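Local atomic coordinates of 3-dehydroquinate dehydratase (Enterococcus faecalis, PDB entry 4PH6), a protein that catalyses the cis-dehydration of 3-dehydroquinate to 3-dehydroshikimate, the third step of the chorismate pathway, through an imine formed with an active-site lysine. Residues Y104-L107 with V108-A112; L161-M164 with Q165-Q168; N192-T196 with H197-V201. One frame throughout, in Å; residues are numbered along the deposited sequence.

Interaction 1: residues Y104-L107 with V108-A112; sequences YHEL and VKKGA
K109 lies against the preceding turn along most of its length. Its CB sits 3.7 Å from E106 O, CG passes 3.5 Å from H105 O, and CD comes within 3.7 Å of E106 OE1. With CG anti to its own carbonyl carbon (chi1 -71°) and the chain extended beyond, the lysine runs back along the helix surface, and NZ ends 4.0 Å from E106 OE1, too far for a salt bridge although the charges are opposite. E106 bends at chi2, which sends OE1 across K109 while OE2 approaches K110 CD; K110 itself runs alongside the glutamate. This is the C-terminal end of helix 97-110, in the beta-alpha-beta unit that links strands 80-83 and 115-119 of the (beta/alpha)8 barrel. Successive i to i+4 backbone bonds hold the turn, from V108 N to Y104 O, K109 N to H105 O and K110 N to E106 O. On another side of the helix V108 CG2 packs 3.2 Å from Y104 O and its side chain meets L130 and A134 of helix 124-136, whereas L107 is buried against V64 and C65 of helix 61-73. The final bond, G111 N to L107 O at 2.7 Å, is more bent, with an N-H...O angle of 137°.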
loop_
_atom_site.group_PDB
_atom_site.type_symbol
_atom_site.label_atom_id
_atom_site.label_comp_id
_atom_site.label_asym_id
_atom_site.label_seq_id
_atom_site.Cartn_x
_atom_site.Cartn_y
_atom_site.Cartn_z
ATOM N N TYR A 104 -27.152 22.478 9.322
ATOM C CA TYR A 104 -27.476 21.291 8.547
ATOM C C TYR A 104 -28.976 21.208 8.223
ATOM O O TYR A 104 -29.347 20.897 7.088
ATOM C CB TYR A 104 -27.027 20.034 9.299
ATOM C CG TYR A 104 -25.566 19.657 9.105
ATOM C CD1 TYR A 104 -24.756 20.330 8.193
ATOM C CD2 TYR A 104 -25.009 18.598 9.813
ATOM C CE1 TYR A 104 -23.430 19.961 8.006
ATOM C CE2 TYR A 104 -23.696 18.227 9.639
ATOM C CZ TYR A 104 -22.909 18.903 8.732
ATOM O OH TYR A 104 -21.592 18.516 8.569
ATOM N N HIS A 105 -29.830 21.477 9.212
ATOM C CA HIS A 105 -31.275 21.479 8.997
ATOM C C HIS A 105 -31.643 22.470 7.884
ATOM O O HIS A 105 -32.467 22.159 7.022
ATOM C CB HIS A 105 -32.036 21.817 10.291
ATOM C CG HIS A 105 -32.391 20.626 11.129
ATOM N ND1 HIS A 105 -33.203 19.602 10.675
ATOM C CD2 HIS A 105 -32.078 20.308 12.411
ATOM C CE1 HIS A 105 -33.345 18.699 11.627
ATOM N NE2 HIS A 105 -32.682 19.105 12.692
ATOM N N GLU A 106 -31.008 23.641 7.887
ATOM C CA GLU A 106 -31.247 24.642 6.851
ATOM C C GLU A 106 -30.791 24.216 5.453
ATOM O O GLU A 106 -31.494 24.453 4.472
ATOM C CB GLU A 106 -30.564 25.962 7.209
ATOM C CG GLU A 106 -31.400 26.827 8.117
ATOM C CD GLU A 106 -32.798 27.067 7.569
ATOM O OE1 GLU A 106 -33.740 26.397 8.047
ATOM O OE2 GLU A 106 -32.959 27.926 6.674
ATOM N N LEU A 107 -29.604 23.622 5.358
ATOM C CA LEU A 107 -29.117 23.087 4.092
ATOM C C LEU A 107 -30.089 22.048 3.551
ATOM O O LEU A 107 -30.387 22.020 2.354
ATOM C CB LEU A 107 -27.726 22.467 4.266
ATOM C CG LEU A 107 -26.571 23.464 4.406
ATOM C CD1 LEU A 107 -25.302 22.736 4.787
ATOM C CD2 LEU A 107 -26.368 24.269 3.122
ATOM N N VAL A 108 -30.591 21.201 4.445
ATOM C CA VAL A 108 -31.539 20.171 4.055
ATOM C C VAL A 108 -32.787 20.782 3.397
ATOM O O VAL A 108 -33.255 20.278 2.371
ATOM C CB VAL A 108 -31.949 19.299 5.259
ATOM C CG1 VAL A 108 -33.186 18.457 4.920
ATOM C CG2 VAL A 108 -30.785 18.408 5.689
ATOM N N LYS A 109 -33.287 21.882 3.967
ATOM C CA LYS A 109 -34.500 22.538 3.486
ATOM C C LYS A 109 -34.312 23.361 2.215
ATOM O O LYS A 109 -35.146 23.298 1.312
ATOM C CB LYS A 109 -35.073 23.462 4.572
ATOM C CG LYS A 109 -35.692 22.723 5.735
ATOM C CD LYS A 109 -35.945 23.653 6.907
ATOM C CE LYS A 109 -36.419 22.854 8.111
ATOM N NZ LYS A 109 -36.301 23.618 9.380
ATOM N N LYS A 110 -33.235 24.144 2.159
ATOM C CA LYS A 110 -33.095 25.165 1.128
ATOM C C LYS A 110 -31.720 25.175 0.460
ATOM O O LYS A 110 -31.415 26.077 -0.324
ATOM C CB LYS A 110 -33.371 26.551 1.716
ATOM C CG LYS A 110 -34.832 26.824 2.027
ATOM C CD LYS A 110 -34.974 27.822 3.167
ATOM C CE LYS A 110 -36.413 28.344 3.272
ATOM N NZ LYS A 110 -36.575 29.367 4.357
ATOM N N GLY A 111 -30.893 24.179 0.766
ATOM C CA GLY A 111 -29.584 24.089 0.152
ATOM C C GLY A 111 -29.522 23.023 -0.920
ATOM O O GLY A 111 -30.470 22.266 -1.100
ATOM N N ALA A 112 -28.397 22.970 -1.633
ATOM C CA ALA A 112 -28.153 21.915 -2.604
ATOM C C ALA A 112 -27.044 20.988 -2.112
ATOM O O ALA A 112 -25.982 21.454 -1.687
ATOM C CB ALA A 112 -27.796 22.514 -3.966
#

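Interaction 2: residues L161-M164 with Q165-Q168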
loop_
_atom_site.group_PDB
_atom_site.type_symbol
_atom_site.label_atom_id
_atom_site.label_comp_id
_atom_site.label_asym_id
_atom_site.label_seq_id
_atom_site.Cartn_x
_atom_site.Cartn_y
_atom_site.Cartn_z
ATOM N N LEU A 161 -17.345 1.758 13.330
ATOM C CA LEU A 161 -17.910 1.610 11.997
ATOM C C LEU A 161 -19.245 0.872 12.102
ATOM O O LEU A 161 -20.196 1.185 11.389
ATOM C CB LEU A 161 -16.938 0.871 11.061
ATOM C CG LEU A 161 -15.713 1.689 10.637
ATOM C CD1 LEU A 161 -14.669 0.818 9.952
ATOM C CD2 LEU A 161 -16.107 2.877 9.740
ATOM N N ARG A 162 -19.317 -0.096 13.003
ATOM C CA ARG A 162 -20.543 -0.867 13.164
ATOM C C ARG A 162 -21.663 -0.038 13.787
ATOM O O ARG A 162 -22.829 -0.251 13.468
ATOM C CB ARG A 162 -20.298 -2.114 14.023
ATOM C CG ARG A 162 -19.533 -3.239 13.327
ATOM C CD ARG A 162 -19.387 -4.410 14.264
ATOM N NE ARG A 162 -20.675 -5.056 14.492
ATOM C CZ ARG A 162 -20.925 -5.878 15.500
ATOM N NH1 ARG A 162 -19.982 -6.130 16.404
ATOM N NH2 ARG A 162 -22.122 -6.421 15.612
ATOM N N GLN A 163 -21.317 0.897 14.671
ATOM C CA GLN A 163 -22.328 1.751 15.302
ATOM C C GLN A 163 -22.925 2.744 14.292
ATOM O O GLN A 163 -24.106 3.071 14.376
ATOM C CB GLN A 163 -21.745 2.504 16.510
ATOM C CG GLN A 163 -21.299 1.613 17.699
ATOM C CD GLN A 163 -22.373 1.477 18.788
ATOM O OE1 GLN A 163 -23.461 2.087 18.688
ATOM N NE2 GLN A 163 -22.076 0.678 19.834
ATOM N N MET A 164 -22.114 3.218 13.344
ATOM C CA MET A 164 -22.613 4.095 12.294
ATOM C C MET A 164 -23.636 3.383 11.428
ATOM O O MET A 164 -24.685 3.941 11.114
ATOM C CB MET A 164 -21.470 4.601 11.410
ATOM C CG MET A 164 -20.404 5.379 12.158
ATOM S SD MET A 164 -19.049 5.856 11.069
ATOM C CE MET A 164 -17.701 5.985 12.239
ATOM N N GLN A 165 -23.314 2.154 11.033
ATOM C CA GLN A 165 -24.223 1.353 10.234
ATOM C C GLN A 165 -25.535 1.135 11.016
ATOM O O GLN A 165 -26.624 1.221 10.442
ATOM C CB GLN A 165 -23.569 0.017 9.834
ATOM C CG GLN A 165 -24.380 -0.857 8.842
ATOM C CD GLN A 165 -23.623 -2.115 8.396
ATOM O OE1 GLN A 165 -22.917 -2.105 7.390
ATOM N NE2 GLN A 165 -23.756 -3.188 9.157
ATOM N N MET A 166 -25.428 0.901 12.325
ATOM C CA MET A 166 -26.610 0.717 13.172
ATOM C C MET A 166 -27.472 1.971 13.243
ATOM O O MET A 166 -28.680 1.887 13.469
ATOM C CB MET A 166 -26.208 0.315 14.595
ATOM C CG MET A 166 -25.662 -1.094 14.729
ATOM S SD MET A 166 -25.012 -1.443 16.375
ATOM C CE MET A 166 -24.451 -3.121 16.125
ATOM N N ARG A 167 -26.843 3.129 13.089
ATOM C CA ARG A 167 -27.566 4.393 13.094
ATOM C C ARG A 167 -28.019 4.729 11.685
ATOM O O ARG A 167 -28.263 5.893 11.384
ATOM C CB ARG A 167 -26.699 5.545 13.627
ATOM C CG ARG A 167 -26.127 5.368 15.032
ATOM C CD ARG A 167 -26.877 6.180 16.087
ATOM N NE ARG A 167 -27.079 7.582 15.716
ATOM C CZ ARG A 167 -26.184 8.558 15.871
ATOM N NH1 ARG A 167 -24.982 8.298 16.382
ATOM N NH2 ARG A 167 -26.487 9.800 15.496
ATOM N N GLN A 168 -28.087 3.720 10.815
ATOM C CA GLN A 168 -28.615 3.870 9.453
ATOM C C GLN A 168 -27.812 4.834 8.562
ATOM O O GLN A 168 -28.378 5.564 7.743
ATOM C CB GLN A 168 -30.083 4.319 9.499
ATOM C CG GLN A 168 -31.006 3.418 10.319
ATOM C CD GLN A 168 -32.455 3.907 10.350
ATOM O OE1 GLN A 168 -33.015 4.302 9.323
ATOM N NE2 GLN A 168 -33.064 3.884 11.535
#
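The R162 guanidinium is met obliquely by the methyl end of M166, whose CE lies 4.1 Å from NH2. A second guanidinium, that of R167, turns away from the preceding turn, its NE in a salt bridge with D128 and its NH1 bonded to L120 O. The carboxamide of Q165 leads away from its own helix to the neighbouring loop, using OE1 for S200 N and NE2 for Y198 O. These groups surround the C-terminus of helix 154-166, which closes in a Schellman motif: Q168, with positive phi (63°), is the C-prime residue, its N bonding Q165 O at 2.9 Å while A169 N turns back to M164 O. Before the reversal the turn is regular, with Q165 N bound to L161 O and M166 N to R162 O. R167 N then divides weakly between Q163 O and M164 O. The helix belongs to the beta-alpha-beta unit of strands 140-147 and 171-176 in the barrel. L161 and M164 are its buried side, both resting on C172, and M164 lies about 6 Å, side chain to side chain, from K173, the predicted Schiff-base lysine. On the outer side M166 is extended beyond a CG that stands beside its backbone N (chi1 -71°); this carries the side chain past the R162 carbonyl oxygen, with CG 3.2 Å and SD 3.8 Å from R162 O.

Interaction 3: residues N192-T196 with H197-V201; sequences NEMYT and HYASV
In M194, CG stands opposite the backbone N (chi1 178°) and the chain then folds at chi2 (67°), which carries the thioether back toward the residues that follow the helix. There SD rests 3.8 Å from Y198 CB, and CE reaches A199, 4.1 Å from its CB. The sulfur lies 5.5 Å from the centroid of the Y198 ring and obliquely to it, a Met-aromatic contact rather than a seat squarely over the face. E193 is stretched out to its carboxylate and crosses the same tyrosine; OE2 meets the ring edge in plane, 3.8 Å from Y198 CE1, while OE1 is taken by Q154. One face of the Y198 ring is approached by H197 CB, offset toward the rim.

The T196 and H197 side chains run side by side, pointing the same way, and T196 CB comes over one face of the imidazole near its rim. T196 OG1 donates to N192 O at 3.0 Å, so that this carbonyl takes both the hydroxyl and the backbone N of the same residue.

H197 N still makes the i to i+4 bond to E193 O. M194 O, in contrast, accepts two bonds of 3.0 Å each, from Y198 N and from A199 N, which arrive from opposite faces of the carbonyl plane. A199 CB tucks beneath the last turn, 3.4 Å from M194 O. At the dimer contact, N192 ND2 bonds T182 OG1 of the second subunit. A carbonyl shared by i+4 and i+5 donors closes the C-terminal end of helix 181-197, where the chain of this (beta/alpha)8 barrel leaves the outer helix layer for strand 203-207.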
loop_
_atom_site.group_PDB
_atom_site.type_symbol
_atom_site.label_atom_id
_atom_site.label_comp_id
_atom_site.label_asym_id
_atom_site.label_seq_id
_atom_site.Cartn_x
_atom_site.Cartn_y
_atom_site.Cartn_z
ATOM N N ASN A 192 -10.538 -4.234 6.719
ATOM C CA ASN A 192 -10.790 -5.550 6.123
ATOM C C ASN A 192 -11.821 -6.377 6.912
ATOM O O ASN A 192 -12.755 -6.907 6.331
ATOM C CB ASN A 192 -9.486 -6.355 5.982
ATOM C CG ASN A 192 -9.693 -7.676 5.223
ATOM O OD1 ASN A 192 -10.049 -7.681 4.038
ATOM N ND2 ASN A 192 -9.464 -8.794 5.904
ATOM N N GLU A 193 -11.647 -6.474 8.229
ATOM C CA GLU A 193 -12.604 -7.182 9.084
ATOM C C GLU A 193 -14.031 -6.623 8.973
ATOM O O GLU A 193 -14.980 -7.375 8.763
ATOM C CB GLU A 193 -12.155 -7.134 10.542
ATOM C CG GLU A 193 -13.194 -7.691 11.525
ATOM C CD GLU A 193 -12.728 -7.614 12.964
ATOM O OE1 GLU A 193 -11.574 -7.197 13.197
ATOM O OE2 GLU A 193 -13.511 -7.983 13.868
ATOM N N MET A 194 -14.178 -5.306 9.114
ATOM C CA MET A 194 -15.491 -4.667 8.981
ATOM C C MET A 194 -16.153 -5.019 7.656
ATOM O O MET A 194 -17.313 -5.446 7.612
ATOM C CB MET A 194 -15.381 -3.139 9.099
ATOM C CG MET A 194 -16.712 -2.405 8.920
ATOM S SD MET A 194 -17.872 -2.738 10.274
ATOM C CE MET A 194 -19.404 -2.124 9.585
ATOM N N TYR A 195 -15.407 -4.842 6.578
ATOM C CA TYR A 195 -15.921 -5.048 5.234
ATOM C C TYR A 195 -16.316 -6.496 4.980
ATOM O O TYR A 195 -17.337 -6.766 4.351
ATOM C CB TYR A 195 -14.875 -4.611 4.206
ATOM C CG TYR A 195 -15.275 -4.844 2.769
ATOM C CD1 TYR A 195 -16.028 -3.905 2.067
ATOM C CD2 TYR A 195 -14.896 -6.003 2.108
ATOM C CE1 TYR A 195 -16.381 -4.115 0.755
ATOM C CE2 TYR A 195 -15.257 -6.227 0.792
ATOM C CZ TYR A 195 -15.994 -5.281 0.121
ATOM O OH TYR A 195 -16.336 -5.513 -1.190
ATOM N N THR A 196 -15.512 -7.439 5.461
ATOM C CA THR A 196 -15.786 -8.827 5.136
ATOM C C THR A 196 -16.910 -9.397 6.019
ATOM O O THR A 196 -17.691 -10.231 5.570
ATOM C CB THR A 196 -14.510 -9.709 5.260
ATOM O OG1 THR A 196 -14.004 -9.665 6.597
ATOM C CG2 THR A 196 -13.423 -9.215 4.314
ATOM N N HIS A 197 -17.021 -8.914 7.253
ATOM C CA HIS A 197 -17.858 -9.588 8.236
ATOM C C HIS A 197 -19.126 -8.854 8.718
ATOM O O HIS A 197 -20.068 -9.505 9.153
ATOM C CB HIS A 197 -16.990 -9.948 9.444
ATOM C CG HIS A 197 -16.042 -11.071 9.180
ATOM N ND1 HIS A 197 -14.668 -10.913 9.195
ATOM C CD2 HIS A 197 -16.260 -12.373 8.867
ATOM C CE1 HIS A 197 -14.089 -12.064 8.917
ATOM N NE2 HIS A 197 -15.034 -12.968 8.709
ATOM N N TYR A 198 -19.169 -7.525 8.645
ATOM C CA TYR A 198 -20.278 -6.780 9.266
ATOM C C TYR A 198 -20.977 -5.766 8.352
ATOM O O TYR A 198 -22.106 -5.351 8.607
ATOM C CB TYR A 198 -19.777 -6.027 10.504
ATOM C CG TYR A 198 -19.113 -6.879 11.566
ATOM C CD1 TYR A 198 -17.729 -6.919 11.689
ATOM C CD2 TYR A 198 -19.871 -7.630 12.456
ATOM C CE1 TYR A 198 -17.119 -7.694 12.665
ATOM C CE2 TYR A 198 -19.270 -8.404 13.435
ATOM C CZ TYR A 198 -17.896 -8.430 13.534
ATOM O OH TYR A 198 -17.303 -9.193 14.508
ATOM N N ALA A 199 -20.280 -5.336 7.313
ATOM C CA ALA A 199 -20.746 -4.249 6.469
ATOM C C ALA A 199 -21.805 -4.699 5.458
ATOM O O ALA A 199 -21.613 -5.670 4.732
ATOM C CB ALA A 199 -19.544 -3.621 5.743
ATOM N N SER A 200 -22.927 -3.999 5.412
ATOM C CA SER A 200 -23.875 -4.224 4.323
ATOM C C SER A 200 -24.176 -2.890 3.665
ATOM O O SER A 200 -25.042 -2.794 2.799
ATOM C CB SER A 200 -25.164 -4.909 4.810
ATOM O OG SER A 200 -25.898 -4.072 5.675
ATOM N N VAL A 201 -23.446 -1.861 4.099
ATOM C CA VAL A 201 -23.349 -0.589 3.387
ATOM C C VAL A 201 -21.866 -0.270 3.148
ATOM O O VAL A 201 -20.993 -0.852 3.802
ATOM C CB VAL A 201 -24.017 0.564 4.163
ATOM C CG1 VAL A 201 -25.511 0.286 4.377
ATOM C CG2 VAL A 201 -23.295 0.822 5.474
#

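All three contacts lie at C-terminal ends of outer helices of one (beta/alpha)8 barrel. Interactions 1 and 2 are partly buried, each with a buried side facing the barrel and an exposed outer side, while interaction 3 is mainly a surface contact and the one whose segments reach the second subunit. Their chemistry differs accordingly: interaction 1 sets loosely approaching opposite charges on its outer side, interaction 2 combines methionine packing with a Schellman ending, and interaction 3 adds a Met-aromatic contact to a carbonyl that accepts two backbone N-H groups. Interactions 2 and 3 touch where the Q165 carboxamide ties the end of helix 154-166 to the loop that follows helix 181-197. Interaction 1 stands apart, its centre 23 Å from that of interaction 2.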